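Local coordinates for protein putative leucoanthocyanidin reductase 1 (Vitis vinifera, PDB 3I6I) that binds NADPH and, as a leucoanthocyanidin reductase, probably uses it to reduce leucoanthocyanidins to flavan-3-ols such as catechin, at residues F195-D200 / S303-E308; K217-R222 / V293-L298; Q24-A29 / K203-T208; N125-V130 / T273-I278. One frame throughout, in Å; residues are numbered along the deposited sequence.

Interaction 1. Residues F195-D200 / S303-E308; sequences FVAGTD and SFRTVE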
loop_
_atom_site.group_PDB
_atom_site.type_symbol
_atom_site.label_atom_id
_atom_site.label_comp_id
_atom_site.label_asym_id
_atom_site.label_seq_id
_atom_site.Cartn_x
_atom_site.Cartn_y
_atom_site.Cartn_z
ATOM N N PHE A 195 1.219 -10.932 -4.995
ATOM C CA PHE A 195 0.531 -9.911 -5.809
ATOM C C PHE A 195 -0.931 -9.841 -5.429
ATOM O O PHE A 195 -1.623 -10.861 -5.307
ATOM C CB PHE A 195 0.674 -10.232 -7.306
ATOM C CG PHE A 195 2.090 -10.296 -7.760
ATOM C CD1 PHE A 195 2.750 -9.163 -8.185
ATOM C CD2 PHE A 195 2.810 -11.492 -7.683
ATOM C CE1 PHE A 195 4.072 -9.210 -8.590
ATOM C CE2 PHE A 195 4.145 -11.547 -8.078
ATOM C CZ PHE A 195 4.779 -10.392 -8.550
ATOM N N VAL A 196 -1.392 -8.625 -5.201
ATOM C CA VAL A 196 -2.729 -8.395 -4.669
ATOM C C VAL A 196 -3.441 -7.356 -5.508
ATOM O O VAL A 196 -2.897 -6.252 -5.804
ATOM C CB VAL A 196 -2.634 -7.894 -3.223
ATOM C CG1 VAL A 196 -4.046 -7.745 -2.615
ATOM C CG2 VAL A 196 -1.765 -8.830 -2.381
ATOM N N ALA A 197 -4.666 -7.671 -5.916
ATOM C CA ALA A 197 -5.479 -6.678 -6.589
ATOM C C ALA A 197 -5.689 -5.423 -5.750
ATOM O O ALA A 197 -5.951 -5.496 -4.567
ATOM C CB ALA A 197 -6.864 -7.252 -6.989
ATOM N N GLY A 198 -5.605 -4.263 -6.394
ATOM C CA GLY A 198 -6.018 -3.012 -5.762
ATOM C C GLY A 198 -7.316 -3.083 -4.960
ATOM O O GLY A 198 -7.398 -2.596 -3.820
ATOM N N THR A 199 -8.353 -3.647 -5.556
ATOM C CA THR A 199 -9.654 -3.735 -4.906
ATOM C C THR A 199 -9.579 -4.586 -3.641
ATOM O O THR A 199 -10.314 -4.317 -2.685
ATOM C CB THR A 199 -10.781 -4.253 -5.858
ATOM O OG1 THR A 199 -10.442 -5.547 -6.375
ATOM C CG2 THR A 199 -11.009 -3.297 -7.040
ATOM N N ASP A 200 -8.728 -5.614 -3.644
ATOM C CA ASP A 200 -8.504 -6.451 -2.449
ATOM C C ASP A 200 -7.662 -5.718 -1.392
ATOM O O ASP A 200 -7.877 -5.877 -0.216
ATOM C CB ASP A 200 -7.840 -7.793 -2.805
ATOM C CG ASP A 200 -8.820 -8.791 -3.402
ATOM O OD1 ASP A 200 -10.041 -8.663 -3.160
ATOM O OD2 ASP A 200 -8.362 -9.713 -4.122
ATOM N N SER A 303 -12.224 -15.296 -0.903
ATOM C CA SER A 303 -11.165 -15.425 -1.904
ATOM C C SER A 303 -10.630 -14.097 -2.430
ATOM O O SER A 303 -11.386 -13.170 -2.669
ATOM C CB SER A 303 -11.685 -16.228 -3.115
ATOM O OG SER A 303 -11.929 -17.571 -2.764
ATOM N N PHE A 304 -9.319 -14.064 -2.627
ATOM C CA PHE A 304 -8.631 -12.964 -3.281
ATOM C C PHE A 304 -8.797 -13.132 -4.771
ATOM O O PHE A 304 -8.751 -14.249 -5.277
ATOM C CB PHE A 304 -7.132 -13.014 -2.969
ATOM C CG PHE A 304 -6.761 -12.295 -1.709
ATOM C CD1 PHE A 304 -5.907 -11.223 -1.749
ATOM C CD2 PHE A 304 -7.335 -12.662 -0.490
ATOM C CE1 PHE A 304 -5.575 -10.522 -0.591
ATOM C CE2 PHE A 304 -7.032 -11.971 0.677
ATOM C CZ PHE A 304 -6.154 -10.908 0.633
ATOM N N ARG A 305 -8.953 -12.016 -5.484
ATOM C CA ARG A 305 -8.854 -12.029 -6.949
ATOM C C ARG A 305 -7.481 -12.586 -7.372
ATOM O O ARG A 305 -6.444 -12.212 -6.824
ATOM C CB ARG A 305 -8.999 -10.584 -7.464
ATOM C CG ARG A 305 -10.377 -10.003 -7.198
ATOM C CD ARG A 305 -10.486 -8.590 -7.703
ATOM N NE ARG A 305 -10.555 -8.567 -9.162
ATOM C CZ ARG A 305 -10.414 -7.475 -9.909
ATOM N NH1 ARG A 305 -10.197 -6.273 -9.358
ATOM N NH2 ARG A 305 -10.483 -7.592 -11.222
ATOM N N THR A 306 -7.475 -13.485 -8.346
ATOM C CA THR A 306 -6.245 -14.027 -8.841
ATOM C C THR A 306 -5.590 -13.054 -9.838
ATOM O O THR A 306 -6.249 -12.185 -10.462
ATOM C CB THR A 306 -6.503 -15.366 -9.546
ATOM O OG1 THR A 306 -7.159 -15.128 -10.800
ATOM C CG2 THR A 306 -7.387 -16.268 -8.683
ATOM N N VAL A 307 -4.314 -13.295 -10.067
ATOM C CA VAL A 307 -3.518 -12.515 -11.032
ATOM C C VAL A 307 -4.043 -12.699 -12.444
ATOM O O VAL A 307 -4.149 -11.741 -13.228
ATOM C CB VAL A 307 -2.036 -12.884 -10.962
ATOM C CG1 VAL A 307 -1.237 -12.118 -12.047
ATOM C CG2 VAL A 307 -1.449 -12.634 -9.563
ATOM N N GLU A 308 -4.403 -13.938 -12.776
ATOM C CA GLU A 308 -5.071 -14.227 -14.043
ATOM C C GLU A 308 -6.265 -13.317 -14.270
ATOM O O GLU A 308 -6.361 -12.729 -15.341
ATOM C CB GLU A 308 -5.490 -15.685 -14.148
ATOM C CG GLU A 308 -4.434 -16.581 -14.753
HETATM O O HOH W 1 -5.879 -10.059 -5.159
HETATM O O HOH W 2 -11.843 -10.454 -2.955
#
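D200 and R305 form the polar centre of this contact. OD2 of D200 accepts the backbone N of R305 at 2.7 Å, using its syn lone pair, and also takes a proton from a water that in turn receives from A197 N and donates to R305 O. A second water bridges OD1 to S303 O, and between them these bonds hold the carboxylate's rotation. An aspartate suits the place because both its oxygens can accept, OD2 from R305 N and the first water, OD1 from the second. In R305, chi1 and the extended chi2 put CD 3.9 Å from A197 CB, and the bend at chi3 (73°) then turns the guanidinium so that NH1 reaches T199. NH1 and OG1 of T199 meet at 3.1 Å in a nearly straight bond (163°), with the hydroxyl lying in the guanidinium plane. An alanine at R305 would probably leave the T199 hydroxyl without this donor and the A197 methyl less covered. The apolar flank is simpler: V196 CG1 touches the edge of the F304 ring at CE1 (3.8 Å), and F195 CB meets V307 CG2 at 3.9 Å. A197 is the N-cap of helix 198-208 and T306 that of helix 307-315. F304 stacks on F204 of the first helix, F195 and V307 both rest on L233 of helix 230-241, and N226 hydrogen-bonds the carbonyls of F195 and R305.

Interaction 2. Residues K217-R222 / V293-L298; sequences KSVHFR and VEVTTL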
loop_
_atom_site.group_PDB
_atom_site.type_symbol
_atom_site.label_atom_id
_atom_site.label_comp_id
_atom_site.label_asym_id
_atom_site.label_seq_id
_atom_site.Cartn_x
_atom_site.Cartn_y
_atom_site.Cartn_z
ATOM N N LYS A 217 -1.047 -4.691 15.618
ATOM C CA LYS A 217 -0.456 -5.756 14.805
ATOM C C LYS A 217 -0.021 -5.307 13.448
ATOM O O LYS A 217 -0.563 -4.360 12.892
ATOM C CB LYS A 217 -1.415 -6.906 14.529
ATOM C CG LYS A 217 -2.084 -7.524 15.705
ATOM C CD LYS A 217 -1.120 -8.216 16.586
ATOM C CE LYS A 217 -1.860 -9.068 17.653
ATOM N NZ LYS A 217 -1.888 -8.341 18.940
ATOM N N SER A 218 0.920 -6.063 12.913
ATOM C CA SER A 218 1.250 -6.021 11.467
ATOM C C SER A 218 0.380 -7.040 10.742
ATOM O O SER A 218 0.359 -8.239 11.148
ATOM C CB SER A 218 2.720 -6.320 11.256
ATOM O OG SER A 218 3.528 -5.296 11.812
ATOM N N VAL A 219 -0.338 -6.581 9.705
ATOM C CA VAL A 219 -1.213 -7.432 8.906
ATOM C C VAL A 219 -0.542 -7.721 7.556
ATOM O O VAL A 219 -0.327 -6.804 6.714
ATOM C CB VAL A 219 -2.574 -6.801 8.669
ATOM C CG1 VAL A 219 -3.433 -7.746 7.858
ATOM C CG2 VAL A 219 -3.246 -6.456 10.023
ATOM N N HIS A 220 -0.229 -8.984 7.334
ATOM C CA HIS A 220 0.533 -9.420 6.147
ATOM C C HIS A 220 -0.429 -10.019 5.134
ATOM O O HIS A 220 -1.302 -10.814 5.494
ATOM C CB HIS A 220 1.625 -10.406 6.530
ATOM C CG HIS A 220 2.555 -9.876 7.589
ATOM N ND1 HIS A 220 3.626 -9.056 7.279
ATOM C CD2 HIS A 220 2.526 -9.978 8.936
ATOM C CE1 HIS A 220 4.237 -8.708 8.405
ATOM N NE2 HIS A 220 3.613 -9.276 9.425
ATOM N N PHE A 221 -0.285 -9.641 3.854
ATOM C CA PHE A 221 -1.139 -10.195 2.827
ATOM C C PHE A 221 -0.397 -11.312 2.097
ATOM O O PHE A 221 0.440 -11.030 1.234
ATOM C CB PHE A 221 -1.614 -9.152 1.809
ATOM C CG PHE A 221 -2.657 -8.166 2.313
ATOM C CD1 PHE A 221 -2.495 -7.481 3.513
ATOM C CD2 PHE A 221 -3.745 -7.835 1.496
ATOM C CE1 PHE A 221 -3.463 -6.575 3.941
ATOM C CE2 PHE A 221 -4.708 -6.875 1.904
ATOM C CZ PHE A 221 -4.544 -6.255 3.140
ATOM N N ARG A 222 -0.737 -12.559 2.386
ATOM C CA ARG A 222 -0.074 -13.691 1.750
ATOM C C ARG A 222 -1.047 -14.654 1.095
ATOM O O ARG A 222 -1.087 -15.855 1.463
ATOM C CB ARG A 222 0.788 -14.429 2.746
ATOM C CG ARG A 222 1.873 -13.604 3.367
ATOM C CD ARG A 222 2.871 -14.475 4.075
ATOM N NE ARG A 222 4.111 -13.766 4.384
ATOM C CZ ARG A 222 5.157 -14.304 5.022
ATOM N NH1 ARG A 222 5.095 -15.531 5.526
ATOM N NH2 ARG A 222 6.270 -13.604 5.215
ATOM N N VAL A 293 -0.230 -10.965 11.960
ATOM C CA VAL A 293 -1.382 -11.759 11.525
ATOM C C VAL A 293 -1.391 -11.790 9.998
ATOM O O VAL A 293 -0.759 -10.933 9.347
ATOM C CB VAL A 293 -2.749 -11.267 12.096
ATOM C CG1 VAL A 293 -2.863 -11.563 13.624
ATOM C CG2 VAL A 293 -2.993 -9.763 11.855
ATOM N N GLU A 294 -2.113 -12.759 9.432
ATOM C CA GLU A 294 -2.157 -12.877 7.951
ATOM C C GLU A 294 -3.601 -12.807 7.452
ATOM O O GLU A 294 -4.493 -13.458 7.994
ATOM C CB GLU A 294 -1.461 -14.157 7.544
ATOM C CG GLU A 294 -1.091 -14.230 6.074
ATOM C CD GLU A 294 -2.265 -14.644 5.180
ATOM O OE1 GLU A 294 -2.949 -15.657 5.482
ATOM O OE2 GLU A 294 -2.533 -13.925 4.201
ATOM N N VAL A 295 -3.818 -12.007 6.424
ATOM C CA VAL A 295 -5.152 -11.724 5.912
ATOM C C VAL A 295 -6.028 -12.920 5.585
ATOM O O VAL A 295 -7.203 -12.944 5.956
ATOM C CB VAL A 295 -5.081 -10.813 4.661
ATOM C CG1 VAL A 295 -6.516 -10.440 4.191
ATOM C CG2 VAL A 295 -4.311 -9.640 4.974
ATOM N N THR A 296 -5.484 -13.910 4.873
ATOM C CA THR A 296 -6.262 -15.052 4.471
ATOM C C THR A 296 -6.689 -15.954 5.638
ATOM O O THR A 296 -7.687 -16.624 5.543
ATOM C CB THR A 296 -5.629 -15.915 3.357
ATOM O OG1 THR A 296 -4.571 -16.699 3.878
ATOM C CG2 THR A 296 -5.132 -15.062 2.252
ATOM N N THR A 297 -5.950 -15.945 6.740
ATOM C CA THR A 297 -6.380 -16.703 7.931
ATOM C C THR A 297 -7.310 -15.876 8.829
ATOM O O THR A 297 -8.160 -16.445 9.527
ATOM C CB THR A 297 -5.167 -17.301 8.666
ATOM O OG1 THR A 297 -4.355 -16.280 9.204
ATOM C CG2 THR A 297 -4.312 -18.125 7.710
ATOM N N LEU A 298 -7.201 -14.550 8.781
ATOM C CA LEU A 298 -8.171 -13.666 9.440
ATOM C C LEU A 298 -9.555 -13.808 8.841
ATOM O O LEU A 298 -10.539 -13.751 9.570
ATOM C CB LEU A 298 -7.765 -12.193 9.327
ATOM C CG LEU A 298 -6.551 -11.770 10.159
ATOM C CD1 LEU A 298 -6.074 -10.354 9.723
ATOM C CD2 LEU A 298 -6.882 -11.813 11.697
HETATM O O HOH W 3 -3.762 -18.087 1.283
#
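Parallel strand pairing joins V219 and H220 of strand 217-220 to V293 and E294 of strand 292-294. V293 N donates to S218 O, H220 N to V293 O and V295 N to H220 O, each at 2.9 Å, the alternating pattern of a parallel pair. On one face the branched valines, suited to a strand, mesh: V219 CG2 lies 3.8 Å from V293 CG2, and V219 CG1 is 4.2 Å from L298 CD1. A methyl of V295 sits over one face of the F221 ring as a CH-pi contact, though the modelled separation is doubtfully short. On the other face H220 brings the edge of its ring to V293 O, 3.4 Å from CD2, while NE2 bonds D292. E294, the N-cap of helix 295-298, doubles back at chi2 (-81°), which lets its carboxylate serve the start of its own helix and R222 N of 217-222 together. OE2 accepts R222 N at 2.9 Å and T296 N at 3.0 Å from opposite faces of the carboxylate, while OE1 takes the T296 hydroxyl through its syn lone pair. An alanine in place of E294 would probably leave R222 N and the first turn of the helix without these acceptors. The R222 guanidinium goes outward to F285, in a cation-pi contact and a bond from NH2 to its carbonyl. F221 O bonds N160, a residue of the NADP(+) site. Strand 217-220 runs between strands 155-158 and 292-294, consistent with the parallel sheet that continues the Rossmann fold in short-chain dehydrogenase relatives.

Interaction 3. Residues Q24-A29 / K203-T208; sequences QFVATA and KFTMKT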
loop_
_atom_site.group_PDB
_atom_site.type_symbol
_atom_site.label_atom_id
_atom_site.label_comp_id
_atom_site.label_asym_id
_atom_site.label_seq_id
_atom_site.Cartn_x
_atom_site.Cartn_y
_atom_site.Cartn_z
ATOM N N GLN A 24 -7.387 5.597 -3.341
ATOM C CA GLN A 24 -8.665 5.514 -4.080
ATOM C C GLN A 24 -9.350 4.162 -3.768
ATOM O O GLN A 24 -10.573 4.082 -3.552
ATOM C CB GLN A 24 -8.473 5.627 -5.623
ATOM C CG GLN A 24 -8.102 7.028 -6.176
ATOM C CD GLN A 24 -7.613 7.002 -7.677
ATOM N N PHE A 25 -8.551 3.104 -3.758
ATOM C CA PHE A 25 -9.074 1.760 -3.447
ATOM C C PHE A 25 -9.559 1.673 -1.989
ATOM O O PHE A 25 -10.626 1.128 -1.730
ATOM C CB PHE A 25 -7.998 0.698 -3.684
ATOM C CG PHE A 25 -7.629 0.512 -5.126
ATOM C CD1 PHE A 25 -8.536 -0.017 -6.018
ATOM C CD2 PHE A 25 -6.354 0.813 -5.569
ATOM C CE1 PHE A 25 -8.200 -0.241 -7.354
ATOM C CE2 PHE A 25 -6.003 0.613 -6.914
ATOM C CZ PHE A 25 -6.926 0.095 -7.804
ATOM N N VAL A 26 -8.784 2.226 -1.053
ATOM C CA VAL A 26 -9.138 2.164 0.386
ATOM C C VAL A 26 -10.420 2.951 0.650
ATOM O O VAL A 26 -11.312 2.485 1.342
ATOM C CB VAL A 26 -8.001 2.697 1.274
ATOM C CG1 VAL A 26 -8.485 2.846 2.745
ATOM C CG2 VAL A 26 -6.745 1.757 1.154
ATOM N N ALA A 27 -10.505 4.156 0.082
ATOM C CA ALA A 27 -11.688 5.026 0.248
ATOM C C ALA A 27 -12.962 4.418 -0.335
ATOM O O ALA A 27 -14.023 4.433 0.302
ATOM C CB ALA A 27 -11.402 6.454 -0.360
ATOM N N THR A 28 -12.857 3.840 -1.532
ATOM C CA THR A 28 -13.980 3.208 -2.179
ATOM C C THR A 28 -14.468 2.045 -1.354
ATOM O O THR A 28 -15.666 1.872 -1.199
ATOM C CB THR A 28 -13.617 2.767 -3.636
ATOM O OG1 THR A 28 -13.327 3.943 -4.400
ATOM C CG2 THR A 28 -14.778 2.020 -4.313
ATOM N N ALA A 29 -13.534 1.246 -0.832
ATOM C CA ALA A 29 -13.857 0.096 0.023
ATOM C C ALA A 29 -14.559 0.534 1.298
ATOM O O ALA A 29 -15.540 -0.060 1.712
ATOM C CB ALA A 29 -12.551 -0.660 0.400
ATOM N N LYS A 203 -10.416 -3.618 0.171
ATOM C CA LYS A 203 -11.439 -4.372 0.867
ATOM C C LYS A 203 -10.907 -4.907 2.184
ATOM O O LYS A 203 -11.533 -4.741 3.261
ATOM C CB LYS A 203 -11.878 -5.526 -0.022
ATOM C CG LYS A 203 -12.895 -6.473 0.594
ATOM C CD LYS A 203 -13.214 -7.589 -0.437
ATOM C CE LYS A 203 -13.702 -8.866 0.249
ATOM N NZ LYS A 203 -14.041 -9.935 -0.782
ATOM N N PHE A 204 -9.751 -5.549 2.113
ATOM C CA PHE A 204 -9.222 -6.212 3.289
ATOM C C PHE A 204 -8.634 -5.213 4.274
ATOM O O PHE A 204 -8.821 -5.392 5.447
ATOM C CB PHE A 204 -8.286 -7.356 2.936
ATOM C CG PHE A 204 -9.008 -8.516 2.311
ATOM C CD1 PHE A 204 -9.834 -9.317 3.077
ATOM C CD2 PHE A 204 -8.889 -8.795 0.957
ATOM C CE1 PHE A 204 -10.521 -10.363 2.516
ATOM C CE2 PHE A 204 -9.572 -9.868 0.390
ATOM C CZ PHE A 204 -10.387 -10.649 1.154
ATOM N N THR A 205 -8.016 -4.130 3.795
ATOM C CA THR A 205 -7.640 -3.060 4.695
ATOM C C THR A 205 -8.798 -2.560 5.559
ATOM O O THR A 205 -8.656 -2.384 6.798
ATOM C CB THR A 205 -7.017 -1.876 3.925
ATOM O OG1 THR A 205 -5.765 -2.267 3.373
ATOM C CG2 THR A 205 -6.807 -0.635 4.866
ATOM N N MET A 206 -9.945 -2.296 4.937
ATOM C CA MET A 206 -11.022 -1.707 5.678
ATOM C C MET A 206 -11.591 -2.700 6.691
ATOM O O MET A 206 -12.104 -2.270 7.717
ATOM C CB MET A 206 -12.074 -1.072 4.750
ATOM C CG MET A 206 -11.525 0.216 4.077
ATOM S SD MET A 206 -10.656 1.382 5.225
ATOM C CE MET A 206 -11.947 1.664 6.392
ATOM N N LYS A 207 -11.505 -4.014 6.447
ATOM C CA LYS A 207 -11.980 -5.014 7.431
ATOM C C LYS A 207 -11.158 -4.968 8.706
ATOM O O LYS A 207 -11.662 -5.249 9.801
ATOM C CB LYS A 207 -11.861 -6.456 6.886
ATOM C CG LYS A 207 -12.643 -6.738 5.623
ATOM C CD LYS A 207 -12.639 -8.239 5.297
ATOM C CE LYS A 207 -13.506 -8.565 4.084
ATOM N NZ LYS A 207 -14.981 -8.489 4.328
ATOM N N THR A 208 -9.878 -4.629 8.570
ATOM C CA THR A 208 -8.950 -4.651 9.703
ATOM C C THR A 208 -9.165 -3.546 10.733
ATOM O O THR A 208 -8.715 -3.703 11.882
ATOM C CB THR A 208 -7.453 -4.593 9.260
ATOM O OG1 THR A 208 -7.084 -3.248 8.861
ATOM C CG2 THR A 208 -7.119 -5.677 8.192
#
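V26 and A29 of helix 21-32, the first helix of the Rossmann nucleotide-binding fold, pack against M206 and K203 of helix 198-208. The axes of the two short segments pass 8.4 Å apart and cross at -59°, with no hydrogen bond between them. The tight part is built around M206. The bend of its chain at chi2 (-46°) lays SD against V26 CG1, the two side chains meeting at about a right angle, while CE is carried off the contact. Flexible and unbranched, a methionine can mould itself to such a surface, whereas A29 suits its place by being small: its methyl lies 3.7 Å from K203 N, and so slight a side chain allows the CA atoms of A29 and K203 to come within 5.1 Å. T205 adds a looser touch, 4.4 Å between V26 CG1 and T205 CG2; its hydroxyl bonds I201 O in its own helix. The looser side is at K203, whose side chain starts away from the other helix and runs out fully extended to a salt bridge with D302, leaving mostly its backbone to face A29. At the tight end, M206 SD rests 3.6 Å from V26 CG1, while M206 CG lies 3.6 Å from V26 O and 3.9 Å from A29 CB.

Interaction 4. Residues N125-V130 / T273-I278; sequences NRADPV and THDIFI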
loop_
_atom_site.group_PDB
_atom_site.type_symbol
_atom_site.label_atom_id
_atom_site.label_comp_id
_atom_site.label_asym_id
_atom_site.label_seq_id
_atom_site.Cartn_x
_atom_site.Cartn_y
_atom_site.Cartn_z
ATOM N N ASN A 125 10.065 -2.980 9.238
ATOM C CA ASN A 125 10.940 -3.431 10.310
ATOM C C ASN A 125 11.726 -4.700 10.096
ATOM O O ASN A 125 12.683 -4.939 10.828
ATOM C CB ASN A 125 10.211 -3.430 11.685
ATOM C CG ASN A 125 10.320 -2.068 12.385
ATOM O OD1 ASN A 125 9.413 -1.629 13.100
ATOM N ND2 ASN A 125 11.440 -1.391 12.161
ATOM N N ARG A 126 11.400 -5.494 9.078
ATOM C CA ARG A 126 12.142 -6.663 8.737
ATOM C C ARG A 126 12.994 -6.479 7.481
ATOM O O ARG A 126 14.045 -7.073 7.352
ATOM C CB ARG A 126 11.197 -7.824 8.471
ATOM C CG ARG A 126 10.525 -8.310 9.736
ATOM C CD ARG A 126 9.673 -9.486 9.460
ATOM N NE ARG A 126 9.383 -10.263 10.665
ATOM C CZ ARG A 126 8.241 -10.205 11.329
ATOM N NH1 ARG A 126 7.256 -9.404 10.928
ATOM N NH2 ARG A 126 8.069 -10.994 12.386
ATOM N N ALA A 127 12.476 -5.714 6.539
ATOM C CA ALA A 127 13.129 -5.576 5.197
ATOM C C ALA A 127 14.284 -4.585 5.285
ATOM O O ALA A 127 14.182 -3.578 5.986
ATOM C CB ALA A 127 12.119 -5.095 4.180
ATOM N N ASP A 128 15.318 -4.821 4.480
ATOM C CA ASP A 128 16.535 -4.029 4.504
ATOM C C ASP A 128 16.943 -3.670 3.047
ATOM O O ASP A 128 18.003 -4.117 2.565
ATOM C CB ASP A 128 17.601 -4.860 5.228
ATOM C CG ASP A 128 18.932 -4.176 5.350
ATOM O OD1 ASP A 128 18.967 -2.933 5.469
ATOM O OD2 ASP A 128 19.964 -4.902 5.303
ATOM N N PRO A 129 16.138 -2.829 2.378
ATOM C CA PRO A 129 16.494 -2.473 1.013
ATOM C C PRO A 129 17.698 -1.621 0.931
ATOM O O PRO A 129 18.065 -0.955 1.895
ATOM C CB PRO A 129 15.287 -1.687 0.517
ATOM C CG PRO A 129 14.702 -1.110 1.794
ATOM C CD PRO A 129 14.888 -2.166 2.794
ATOM N N VAL A 130 18.342 -1.608 -0.219
ATOM C CA VAL A 130 19.390 -0.626 -0.414
ATOM C C VAL A 130 18.866 0.806 -0.502
ATOM O O VAL A 130 17.675 1.030 -0.637
ATOM C CB VAL A 130 20.258 -0.947 -1.693
ATOM C CG1 VAL A 130 20.854 -2.337 -1.549
ATOM C CG2 VAL A 130 19.409 -0.794 -3.025
ATOM N N THR A 273 12.556 -3.252 -5.971
ATOM C CA THR A 273 12.638 -4.393 -6.923
ATOM C C THR A 273 13.739 -5.379 -6.520
ATOM O O THR A 273 13.553 -6.605 -6.539
ATOM C CB THR A 273 12.839 -3.886 -8.388
ATOM O OG1 THR A 273 11.763 -2.991 -8.735
ATOM C CG2 THR A 273 12.798 -5.060 -9.402
ATOM N N HIS A 274 14.916 -4.864 -6.211
ATOM C CA HIS A 274 16.033 -5.666 -5.723
ATOM C C HIS A 274 15.665 -6.415 -4.439
ATOM O O HIS A 274 15.888 -7.629 -4.310
ATOM C CB HIS A 274 17.239 -4.772 -5.497
ATOM C CG HIS A 274 18.424 -5.463 -4.921
ATOM N ND1 HIS A 274 18.733 -5.422 -3.586
ATOM C CD2 HIS A 274 19.431 -6.139 -5.520
ATOM C CE1 HIS A 274 19.847 -6.110 -3.378
ATOM N NE2 HIS A 274 20.282 -6.562 -4.542
ATOM N N ASP A 275 15.080 -5.708 -3.488
ATOM C CA ASP A 275 14.722 -6.318 -2.219
ATOM C C ASP A 275 13.753 -7.496 -2.413
ATOM O O ASP A 275 13.919 -8.553 -1.775
ATOM C CB ASP A 275 14.146 -5.276 -1.253
ATOM C CG ASP A 275 14.407 -5.609 0.225
ATOM O OD1 ASP A 275 15.246 -6.520 0.599
ATOM O OD2 ASP A 275 13.751 -4.927 1.051
ATOM N N ILE A 276 12.745 -7.286 -3.245
ATOM C CA ILE A 276 11.721 -8.293 -3.514
ATOM C C ILE A 276 12.262 -9.446 -4.305
ATOM O O ILE A 276 12.137 -10.595 -3.856
ATOM C CB ILE A 276 10.513 -7.720 -4.220
ATOM C CG1 ILE A 276 9.844 -6.583 -3.440
ATOM C CG2 ILE A 276 9.530 -8.837 -4.668
ATOM C CD1 ILE A 276 8.902 -5.724 -4.322
ATOM N N PHE A 277 12.835 -9.149 -5.478
ATOM C CA PHE A 277 13.100 -10.180 -6.491
ATOM C C PHE A 277 14.500 -10.767 -6.470
ATOM O O PHE A 277 14.741 -11.822 -7.080
ATOM C CB PHE A 277 12.705 -9.684 -7.862
ATOM C CG PHE A 277 11.231 -9.439 -7.993
ATOM C CD1 PHE A 277 10.329 -10.500 -8.001
ATOM C CD2 PHE A 277 10.722 -8.174 -8.022
ATOM C CE1 PHE A 277 8.981 -10.273 -8.071
ATOM C CE2 PHE A 277 9.361 -7.939 -8.075
ATOM C CZ PHE A 277 8.482 -8.996 -8.135
ATOM N N ILE A 278 15.416 -10.099 -5.794
ATOM C CA ILE A 278 16.737 -10.662 -5.519
ATOM C C ILE A 278 16.813 -11.230 -4.103
ATOM O O ILE A 278 17.248 -12.360 -3.916
ATOM C CB ILE A 278 17.886 -9.656 -5.802
ATOM C CG1 ILE A 278 17.850 -9.191 -7.266
ATOM C CG2 ILE A 278 19.268 -10.205 -5.392
ATOM C CD1 ILE A 278 17.930 -10.250 -8.376
HETATM O O HOH W 4 15.683 -7.247 2.970
HETATM O O HOH W 5 17.213 -3.476 -2.008
#
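With CG of D275 roughly anti to the backbone N (chi1 -151°), its carboxylate is carried from the helix to A127 and P129; the H274 ring, likewise anti to its own N (chi1 177°), is turned toward V130. OD2 of D275 rests 3.5 Å from A127 CB and 3.5 Å from P129 CD. P129 N is 3.4 Å from OD2 but, as a proline nitrogen, has no proton to give, so this is a packing contact between a carboxylate and the atoms at the start of the ring. The polar work is done by water: one donates to OD1 of D275 and accepts from D128 N at 2.9 Å, joining helix and loop alongside the direct packing of OD2. The loop 125-130 follows strand 114-116 of the parallel Rossmann sheet and leads to helix 133-149, which carries the NADPH-binding K140; helix 266-277 belongs to the more C-terminal part of the chain. The proline suits a loop without regular secondary structure because its ring restricts phi and offers a compact apolar surface, which Y137 of helix 133-149 also touches. A second water sits in the plane of the H274 ring, 2.9 Å from ND1, and accepts from V130 N at 2.8 Å. NE2 of H274 is bonded to E252, so the ring is held at both nitrogens and its rotation is fixed. V130 CG1 approaches ND1 obliquely at 4.3 Å, and the valine otherwise packs on L256 and A259 of helix 252-260. D128 O is bonded by K279, whose ion pair with D275 OD1 is long and weak.

In the fold
From the N terminus, helix 21-32 opens interaction 3 and loop 125-130 opens interaction 4. Segment 195-200 opens interaction 1, after which 203-208 closes interaction 3, tying the first Rossmann helix to helix 198-208. Segment 217-222 then opens interaction 2. Helix 266-277 closes interaction 4 across the loop before helix 133-149, segment 293-298 closes interaction 2 in the three-stranded parallel sheet, and 303-308 finally closes interaction 1. Interaction 2 is nested within interaction 1, while interaction 3 finishes before interaction 2 begins. Interactions 1, 3 and 4 cross one another, and 4 also crosses 2. F204 touches both F304 and V295, so interactions 1, 2 and 3 share one core; interaction 4 lies apart from interaction 3.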